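Local coordinates for protein tyrosine--tRNA ligase, mitochondrial (PDB 5IJX) that probably attaches L-tyrosine to its cognate mitochondrial tRNA at the expense of ATP, through the class I synthetase catalytic domain that this truncated chain contains, at residues A[74-87]-A[129-143]. Residues are numbered along the deposited sequence; the frame is centred on the assembly and turned at random.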
ATOM      1  N   PRO A  74      19.020   4.736   6.301  1.00 62.32           N
ATOM      2  CA  PRO A  74      20.352   4.933   5.713  1.00 72.44           C
ATOM      3  C   PRO A  74      20.374   6.014   4.642  1.00 76.40           C
ATOM      4  O   PRO A  74      20.556   5.720   3.456  1.00 76.83           O
ATOM      5  CB  PRO A  74      20.673   3.553   5.126  1.00 79.74           C
ATOM      6  CG  PRO A  74      19.328   2.989   4.808  1.00 82.07           C
ATOM      7  CD  PRO A  74      18.480   3.408   5.962  1.00 66.98           C
ATOM      8  N   THR A  75      20.180   7.269   5.047  1.00 80.68           N
ATOM      9  CA  THR A  75      20.320   8.413   4.155  1.00 80.08           C
ATOM     10  C   THR A  75      21.601   9.187   4.447  1.00 76.59           C
ATOM     11  O   THR A  75      21.695  10.384   4.166  1.00 85.23           O
ATOM     12  CB  THR A  75      19.102   9.328   4.262  1.00 90.90           C
ATOM     13  OG1 THR A  75      19.006   9.852   5.591  1.00108.63           O
ATOM     14  CG2 THR A  75      17.835   8.556   3.929  1.00 84.25           C
ATOM     15  N   ALA A  76      22.593   8.502   5.013  1.00 83.87           N
ATOM     16  CA  ALA A  76      23.897   9.051   5.300  1.00 87.14           C
ATOM     17  C   ALA A  76      24.875   7.909   5.080  1.00 76.83           C
ATOM     18  O   ALA A  76      24.537   6.755   5.379  1.00 82.70           O
ATOM     19  CB  ALA A  76      24.013   9.585   6.732  1.00 93.07           C
ATOM     20  N   PRO A  77      26.078   8.180   4.569  1.00 76.51           N
ATOM     21  CA  PRO A  77      27.042   7.088   4.377  1.00 86.80           C
ATOM     22  C   PRO A  77      27.512   6.477   5.684  1.00 89.93           C
ATOM     23  O   PRO A  77      28.005   5.342   5.681  1.00 96.14           O
ATOM     24  CB  PRO A  77      28.190   7.771   3.630  1.00 83.18           C
ATOM     25  CG  PRO A  77      28.179   9.155   4.190  1.00 78.58           C
ATOM     26  CD  PRO A  77      26.710   9.496   4.370  1.00 81.09           C
ATOM     27  N   SER A  78      27.364   7.191   6.798  1.00 79.71           N
ATOM     28  CA  SER A  78      27.738   6.682   8.106  1.00 74.79           C
ATOM     29  C   SER A  78      26.825   7.298   9.151  1.00 65.51           C
ATOM     30  O   SER A  78      26.162   8.311   8.910  1.00 62.72           O
ATOM     31  CB  SER A  78      29.198   6.999   8.444  1.00 82.58           C
ATOM     32  OG  SER A  78      29.425   6.863   9.837  1.00 76.50           O
ATOM     33  N   LEU A  79      26.798   6.670  10.321  1.00 66.22           N
ATOM     34  CA  LEU A  79      26.137   7.262  11.469  1.00 60.41           C
ATOM     35  C   LEU A  79      26.954   8.439  11.995  1.00 68.67           C
ATOM     36  O   LEU A  79      28.159   8.557  11.752  1.00 71.84           O
ATOM     37  CB  LEU A  79      25.952   6.228  12.582  1.00 60.54           C
ATOM     38  CG  LEU A  79      25.106   4.996  12.262  1.00 69.40           C
ATOM     39  CD1 LEU A  79      25.218   3.983  13.391  1.00 68.80           C
ATOM     40  CD2 LEU A  79      23.654   5.383  12.029  1.00 62.60           C
ATOM     41  N   HIS A  80      26.273   9.321  12.718  1.00 67.45           N
ATOM     42  CA  HIS A  80      26.899  10.423  13.428  1.00 71.66           C
ATOM     43  C   HIS A  80      26.420  10.385  14.870  1.00 74.80           C
ATOM     44  O   HIS A  80      25.510   9.629  15.223  1.00 77.11           O
ATOM     45  CB  HIS A  80      26.573  11.773  12.775  1.00 76.84           C
ATOM     46  CG  HIS A  80      25.125  11.943  12.436  1.00 82.95           C
ATOM     47  ND1 HIS A  80      24.239  12.607  13.257  1.00 75.01           N
ATOM     48  CD2 HIS A  80      24.409  11.530  11.365  1.00 94.33           C
ATOM     49  CE1 HIS A  80      23.040  12.598  12.704  1.00 86.15           C
ATOM     50  NE2 HIS A  80      23.115  11.950  11.555  1.00 98.60           N
ATOM     51  N   ILE A  81      27.044  11.205  15.717  1.00 77.83           N
ATOM     52  CA  ILE A  81      26.695  11.183  17.130  1.00 79.52           C
ATOM     53  C   ILE A  81      25.219  11.501  17.337  1.00 80.76           C
ATOM     54  O   ILE A  81      24.636  11.084  18.344  1.00 85.61           O
ATOM     55  CB  ILE A  81      27.610  12.147  17.920  1.00 79.43           C
ATOM     56  CG1 ILE A  81      27.377  13.602  17.504  1.00 85.88           C
ATOM     57  CG2 ILE A  81      29.072  11.757  17.708  1.00 80.75           C
ATOM     58  CD1 ILE A  81      28.210  14.609  18.293  1.00 87.36           C
ATOM     59  N   GLY A  82      24.587  12.192  16.385  1.00 80.49           N
ATOM     60  CA  GLY A  82      23.182  12.536  16.536  1.00 77.08           C
ATOM     61  C   GLY A  82      22.296  11.324  16.761  1.00 81.17           C
ATOM     62  O   GLY A  82      21.355  11.371  17.558  1.00 86.14           O
ATOM     63  N   HIS A  83      22.575  10.227  16.057  1.00 75.29           N
ATOM     64  CA  HIS A  83      21.768   9.020  16.194  1.00 67.51           C
ATOM     65  C   HIS A  83      21.948   8.320  17.536  1.00 72.21           C
ATOM     66  O   HIS A  83      21.201   7.379  17.822  1.00 77.27           O
ATOM     67  CB  HIS A  83      22.114   8.014  15.092  1.00 70.73           C
ATOM     68  CG  HIS A  83      21.906   8.527  13.701  1.00 81.30           C
ATOM     69  ND1 HIS A  83      20.655   8.721  13.157  1.00101.55           N
ATOM     70  CD2 HIS A  83      22.792   8.859  12.734  1.00 73.02           C
ATOM     71  CE1 HIS A  83      20.779   9.163  11.919  1.00 98.71           C
ATOM     72  NE2 HIS A  83      22.066   9.255  11.638  1.00 84.13           N
HETATM   73  N   MSE A  84      22.903   8.741  18.357  1.00 75.85           N
HETATM   74  CA  MSE A  84      23.369   7.884  19.442  1.00 73.86           C
HETATM   75  C   MSE A  84      22.438   7.807  20.647  1.00 70.32           C
HETATM   76  O   MSE A  84      22.396   6.778  21.319  1.00 75.50           O
HETATM   77  CB  MSE A  84      24.759   8.339  19.901  1.00 75.13           C
HETATM   78  CG  MSE A  84      25.876   7.878  18.974  1.00 65.47           C
HETATM   79 SE   MSE A  84      25.911   5.942  18.738  0.66 63.08          SE
HETATM   80  CE  MSE A  84      25.749   5.417  20.609  1.00 64.23           C
ATOM     81  N   LEU A  85      21.680   8.866  20.919  1.00 69.08           N
ATOM     82  CA  LEU A  85      20.871   8.878  22.137  1.00 68.00           C
ATOM     83  C   LEU A  85      19.824   7.775  22.154  1.00 67.55           C
ATOM     84  O   LEU A  85      19.742   7.051  23.162  1.00 75.03           O
ATOM     85  CB  LEU A  85      20.230  10.252  22.328  1.00 65.29           C
ATOM     86  CG  LEU A  85      21.200  11.430  22.369  1.00 73.96           C
ATOM     87  CD1 LEU A  85      20.412  12.689  22.664  1.00 85.44           C
ATOM     88  CD2 LEU A  85      22.307  11.216  23.395  1.00 71.16           C
ATOM     89  N   PRO A  86      18.995   7.590  21.122  1.00 63.24           N
ATOM     90  CA  PRO A  86      18.126   6.402  21.121  1.00 61.96           C
ATOM     91  C   PRO A  86      18.913   5.135  21.385  1.00 66.38           C
ATOM     92  O   PRO A  86      18.545   4.331  22.250  1.00 80.72           O
ATOM     93  CB  PRO A  86      17.507   6.419  19.717  1.00 56.14           C
ATOM     94  CG  PRO A  86      17.603   7.828  19.267  1.00 45.45           C
ATOM     95  CD  PRO A  86      18.830   8.398  19.901  1.00 59.84           C
ATOM     96  N   PHE A  87      20.030   4.961  20.678  1.00 61.72           N
ATOM     97  CA  PHE A  87      20.829   3.756  20.842  1.00 65.71           C
ATOM     98  C   PHE A  87      21.362   3.637  22.262  1.00 64.17           C
ATOM     99  O   PHE A  87      21.357   2.543  22.841  1.00 69.45           O
ATOM    100  CB  PHE A  87      21.959   3.758  19.815  1.00 66.51           C
ATOM    101  CG  PHE A  87      21.474   3.661  18.390  1.00 58.13           C
ATOM    102  CD1 PHE A  87      20.305   2.981  18.090  1.00 61.89           C
ATOM    103  CD2 PHE A  87      22.178   4.256  17.356  1.00 59.98           C
ATOM    104  CE1 PHE A  87      19.853   2.888  16.795  1.00 67.86           C
ATOM    105  CE2 PHE A  87      21.724   4.166  16.052  1.00 64.38           C
ATOM    106  CZ  PHE A  87      20.561   3.480  15.777  1.00 71.45           C
ATOM    107  N   ARG A 129      22.822   4.467  -1.926  1.00 96.99           N
ATOM    108  CA  ARG A 129      22.023   4.038  -0.784  1.00 86.63           C
ATOM    109  C   ARG A 129      22.408   2.633  -0.332  1.00 86.52           C
ATOM    110  O   ARG A 129      22.403   2.337   0.869  1.00 80.45           O
ATOM    111  CB  ARG A 129      20.542   4.105  -1.147  1.00 89.10           C
ATOM    112  CG  ARG A 129      19.600   4.134   0.042  1.00 91.82           C
ATOM    113  CD  ARG A 129      18.145   4.098  -0.406  1.00 88.18           C
ATOM    114  NE  ARG A 129      17.921   3.057  -1.409  1.00 92.72           N
ATOM    115  CZ  ARG A 129      17.748   3.270  -2.713  1.00 91.55           C
ATOM    116  NH1 ARG A 129      17.742   4.500  -3.213  1.00 85.80           N
ATOM    117  NH2 ARG A 129      17.569   2.237  -3.526  1.00 86.34           N
ATOM    118  N   ARG A 130      22.742   1.751  -1.278  1.00 86.01           N
ATOM    119  CA  ARG A 130      23.155   0.400  -0.913  1.00 89.24           C
ATOM    120  C   ARG A 130      24.445   0.423  -0.102  1.00 86.66           C
ATOM    121  O   ARG A 130      24.561  -0.268   0.919  1.00 89.78           O
ATOM    122  CB  ARG A 130      23.316  -0.455  -2.171  1.00 92.55           C
ATOM    123  CG  ARG A 130      22.026  -0.613  -2.973  1.00 99.97           C
ATOM    124  CD  ARG A 130      22.180  -1.585  -4.137  1.00110.80           C
ATOM    125  NE  ARG A 130      22.768  -0.963  -5.322  1.00115.01           N
ATOM    126  CZ  ARG A 130      22.078  -0.287  -6.238  1.00119.27           C
ATOM    127  NH1 ARG A 130      20.768  -0.127  -6.117  1.00117.72           N
ATOM    128  NH2 ARG A 130      22.705   0.235  -7.283  1.00128.48           N
ATOM    129  N   ALA A 131      25.423   1.218  -0.537  1.00 86.42           N
ATOM    130  CA  ALA A 131      26.647   1.381   0.238  1.00 78.00           C
ATOM    131  C   ALA A 131      26.339   1.908   1.635  1.00 76.24           C
ATOM    132  O   ALA A 131      26.868   1.404   2.633  1.00 80.31           O
ATOM    133  CB  ALA A 131      27.608   2.317  -0.494  1.00 78.08           C
ATOM    134  N   ASN A 132      25.479   2.926   1.726  1.00 71.20           N
ATOM    135  CA  ASN A 132      25.078   3.441   3.033  1.00 75.97           C
ATOM    136  C   ASN A 132      24.532   2.323   3.915  1.00 84.91           C
ATOM    137  O   ASN A 132      24.922   2.183   5.081  1.00 89.29           O
ATOM    138  CB  ASN A 132      24.035   4.549   2.861  1.00 76.84           C
ATOM    139  CG  ASN A 132      24.535   5.696   2.006  1.00 83.66           C
ATOM    140  OD1 ASN A 132      25.729   5.806   1.731  1.00 95.60           O
ATOM    141  ND2 ASN A 132      23.622   6.561   1.584  1.00 97.26           N
ATOM    142  N   ILE A 133      23.626   1.510   3.365  1.00 81.37           N
ATOM    143  CA  ILE A 133      23.065   0.391   4.116  1.00 70.72           C
ATOM    144  C   ILE A 133      24.177  -0.521   4.616  1.00 79.87           C
ATOM    145  O   ILE A 133      24.192  -0.924   5.783  1.00 80.75           O
ATOM    146  CB  ILE A 133      22.053  -0.383   3.253  1.00 82.48           C
ATOM    147  CG1 ILE A 133      20.807   0.469   3.002  1.00 83.86           C
ATOM    148  CG2 ILE A 133      21.654  -1.682   3.937  1.00 77.35           C
ATOM    149  CD1 ILE A 133      19.874  -0.089   1.948  1.00 80.97           C
ATOM    150  N   ALA A 134      25.110  -0.884   3.735  1.00 81.46           N
ATOM    151  CA  ALA A 134      26.179  -1.795   4.133  1.00 80.32           C
ATOM    152  C   ALA A 134      26.998  -1.214   5.281  1.00 72.32           C
ATOM    153  O   ALA A 134      27.244  -1.887   6.291  1.00 69.28           O
ATOM    154  CB  ALA A 134      27.072  -2.107   2.932  1.00 86.89           C
ATOM    155  N   ASN A 135      27.420   0.046   5.149  1.00 76.42           N
ATOM    156  CA  ASN A 135      28.305   0.632   6.148  1.00 84.64           C
ATOM    157  C   ASN A 135      27.598   0.786   7.491  1.00 86.22           C
ATOM    158  O   ASN A 135      28.162   0.449   8.540  1.00 92.22           O
ATOM    159  CB  ASN A 135      28.838   1.978   5.654  1.00 87.42           C
ATOM    160  CG  ASN A 135      30.029   2.466   6.464  1.00103.28           C
ATOM    161  OD1 ASN A 135      31.095   1.849   6.457  1.00107.95           O
ATOM    162  ND2 ASN A 135      29.855   3.584   7.157  1.00107.11           N
ATOM    163  N   ILE A 136      26.360   1.288   7.485  1.00 87.01           N
ATOM    164  CA  ILE A 136      25.636   1.447   8.745  1.00 89.75           C
ATOM    165  C   ILE A 136      25.330   0.086   9.358  1.00 86.12           C
ATOM    166  O   ILE A 136      25.335  -0.074  10.585  1.00 79.71           O
ATOM    167  CB  ILE A 136      24.356   2.276   8.533  1.00 79.22           C
ATOM    168  CG1 ILE A 136      24.719   3.676   8.028  1.00 75.31           C
ATOM    169  CG2 ILE A 136      23.562   2.362   9.837  1.00 71.66           C
ATOM    170  CD1 ILE A 136      23.533   4.592   7.801  1.00 75.50           C
ATOM    171  N   HIS A 137      25.049  -0.913   8.519  1.00 77.46           N
ATOM    172  CA  HIS A 137      24.846  -2.267   9.019  1.00 76.15           C
ATOM    173  C   HIS A 137      26.083  -2.755   9.758  1.00 82.09           C
ATOM    174  O   HIS A 137      25.987  -3.316  10.856  1.00 84.93           O
ATOM    175  CB  HIS A 137      24.502  -3.208   7.865  1.00 76.56           C
ATOM    176  CG  HIS A 137      24.162  -4.599   8.302  1.00 83.72           C
ATOM    177  ND1 HIS A 137      25.103  -5.473   8.802  1.00 86.24           N
ATOM    178  CD2 HIS A 137      22.985  -5.267   8.314  1.00 89.12           C
ATOM    179  CE1 HIS A 137      24.520  -6.620   9.104  1.00 87.09           C
ATOM    180  NE2 HIS A 137      23.235  -6.521   8.816  1.00 85.74           N
ATOM    181  N   LEU A 138      27.262  -2.547   9.170  1.00 80.21           N
ATOM    182  CA  LEU A 138      28.497  -2.878   9.869  1.00 82.68           C
ATOM    183  C   LEU A 138      28.593  -2.121  11.192  1.00 75.54           C
ATOM    184  O   LEU A 138      28.860  -2.714  12.246  1.00 72.37           O
ATOM    185  CB  LEU A 138      29.698  -2.561   8.977  1.00 85.24           C
ATOM    186  CG  LEU A 138      31.075  -2.739   9.615  1.00 89.96           C
ATOM    187  CD1 LEU A 138      31.249  -4.162  10.120  1.00 95.32           C
ATOM    188  CD2 LEU A 138      32.167  -2.380   8.622  1.00 94.98           C
ATOM    189  N   GLN A 139      28.359  -0.807  11.153  1.00 63.42           N
ATOM    190  CA  GLN A 139      28.545   0.020  12.341  1.00 69.43           C
ATOM    191  C   GLN A 139      27.637  -0.424  13.483  1.00 73.15           C
ATOM    192  O   GLN A 139      28.040  -0.388  14.652  1.00 74.14           O
ATOM    193  CB  GLN A 139      28.296   1.488  11.993  1.00 70.22           C
ATOM    194  CG  GLN A 139      29.360   2.093  11.090  1.00 81.06           C
ATOM    195  CD  GLN A 139      29.085   3.543  10.752  1.00 84.71           C
ATOM    196  OE1 GLN A 139      27.955   4.016  10.866  1.00 76.57           O
ATOM    197  NE2 GLN A 139      30.124   4.260  10.338  1.00 94.46           N
ATOM    198  N   LEU A 140      26.407  -0.840  13.174  1.00 69.73           N
ATOM    199  CA  LEU A 140      25.504  -1.287  14.230  1.00 72.13           C
ATOM    200  C   LEU A 140      25.828  -2.708  14.676  1.00 68.51           C
ATOM    201  O   LEU A 140      25.754  -3.017  15.872  1.00 76.63           O
ATOM    202  CB  LEU A 140      24.051  -1.191  13.762  1.00 73.94           C
ATOM    203  CG  LEU A 140      23.434   0.210  13.707  1.00 69.86           C
ATOM    204  CD1 LEU A 140      21.999   0.127  13.217  1.00 61.47           C
ATOM    205  CD2 LEU A 140      23.484   0.904  15.062  1.00 70.49           C
ATOM    206  N   LYS A 141      26.192  -3.582  13.733  1.00 60.86           N
ATOM    207  CA  LYS A 141      26.634  -4.922  14.107  1.00 71.26           C
ATOM    208  C   LYS A 141      27.759  -4.854  15.131  1.00 68.25           C
ATOM    209  O   LYS A 141      27.747  -5.586  16.128  1.00 79.25           O
ATOM    210  CB  LYS A 141      27.087  -5.707  12.872  1.00 79.61           C
ATOM    211  CG  LYS A 141      27.365  -7.183  13.156  1.00 80.67           C
ATOM    212  CD  LYS A 141      27.995  -7.905  11.970  1.00 92.73           C
ATOM    213  CE  LYS A 141      27.043  -8.006  10.791  1.00101.49           C
ATOM    214  NZ  LYS A 141      27.591  -8.865   9.706  1.00107.84           N
ATOM    215  N   ARG A 142      28.740  -3.972  14.908  1.00 68.61           N
ATOM    216  CA  ARG A 142      29.830  -3.823  15.864  1.00 72.62           C
ATOM    217  C   ARG A 142      29.448  -2.968  17.065  1.00 66.72           C
ATOM    218  O   ARG A 142      30.073  -3.098  18.122  1.00 69.88           O
ATOM    219  CB  ARG A 142      31.070  -3.232  15.180  1.00 86.53           C
ATOM    220  CG  ARG A 142      30.914  -1.810  14.658  1.00102.00           C
ATOM    221  CD  ARG A 142      32.221  -1.284  14.072  1.00114.37           C
ATOM    222  NE  ARG A 142      32.774  -2.166  13.046  1.00118.48           N
ATOM    223  CZ  ARG A 142      33.800  -1.853  12.260  1.00121.60           C
ATOM    224  NH1 ARG A 142      34.392  -0.672  12.370  1.00122.41           N
ATOM    225  NH2 ARG A 142      34.234  -2.722  11.358  1.00119.63           N
ATOM    226  N   LEU A 143      28.436  -2.107  16.937  1.00 69.71           N
ATOM    227  CA  LEU A 143      27.992  -1.328  18.087  1.00 70.79           C
ATOM    228  C   LEU A 143      27.254  -2.198  19.094  1.00 73.55           C
ATOM    229  O   LEU A 143      27.205  -1.861  20.282  1.00 67.49           O
ATOM    230  CB  LEU A 143      27.105  -0.170  17.633  1.00 73.34           C
ATOM    231  CG  LEU A 143      26.550   0.735  18.739  1.00 81.45           C
ATOM    232  CD1 LEU A 143      27.672   1.342  19.569  1.00 81.97           C
ATOM    233  CD2 LEU A 143      25.673   1.832  18.153  1.00 91.06           C
TER
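Gln139 grips the 74-87 loop with both ends of its amide. Its OE1 accepts the backbone N-H of Leu79 on a lone pair in the carbonyl plane (2.9 Å, N-H...O 171°), while NE2 donates within the amide plane to Ser78 OG at 2.7 Å. Extended beyond CG (chi2 180°), the Gln139 chain carries its amide out to the loop backbone. Ser78 OG donates to Leu79 O. One turn back, Asn135 ND2 reaches Pro77 O at 2.9 Å, but more bent (133°) and tilted from its amide plane.

Alongside these polar ties the packing is close and apolar. Leu79 CD2 meets Ile136 CG2 at 3.7 Å. The Leu79 and Leu140 side chains cross at about a right angle, CD1 against CD2 at 3.9 Å, and Leu140 CD2 lies over one face of the Phe87 ring, a CH-pi contact. Pro74 CG rests against Ile133 CG1. The looser margin lies at Thr75, exposed and turned away from the helix; Pro77 is partly exposed, though its CB touches Asn132 OD1.

The loop leads from strand 67-72 into the HIGH motif (80-83), the class I signature. Paired amide bonds beside apolar packing probably help set the path of the chain entering that signature.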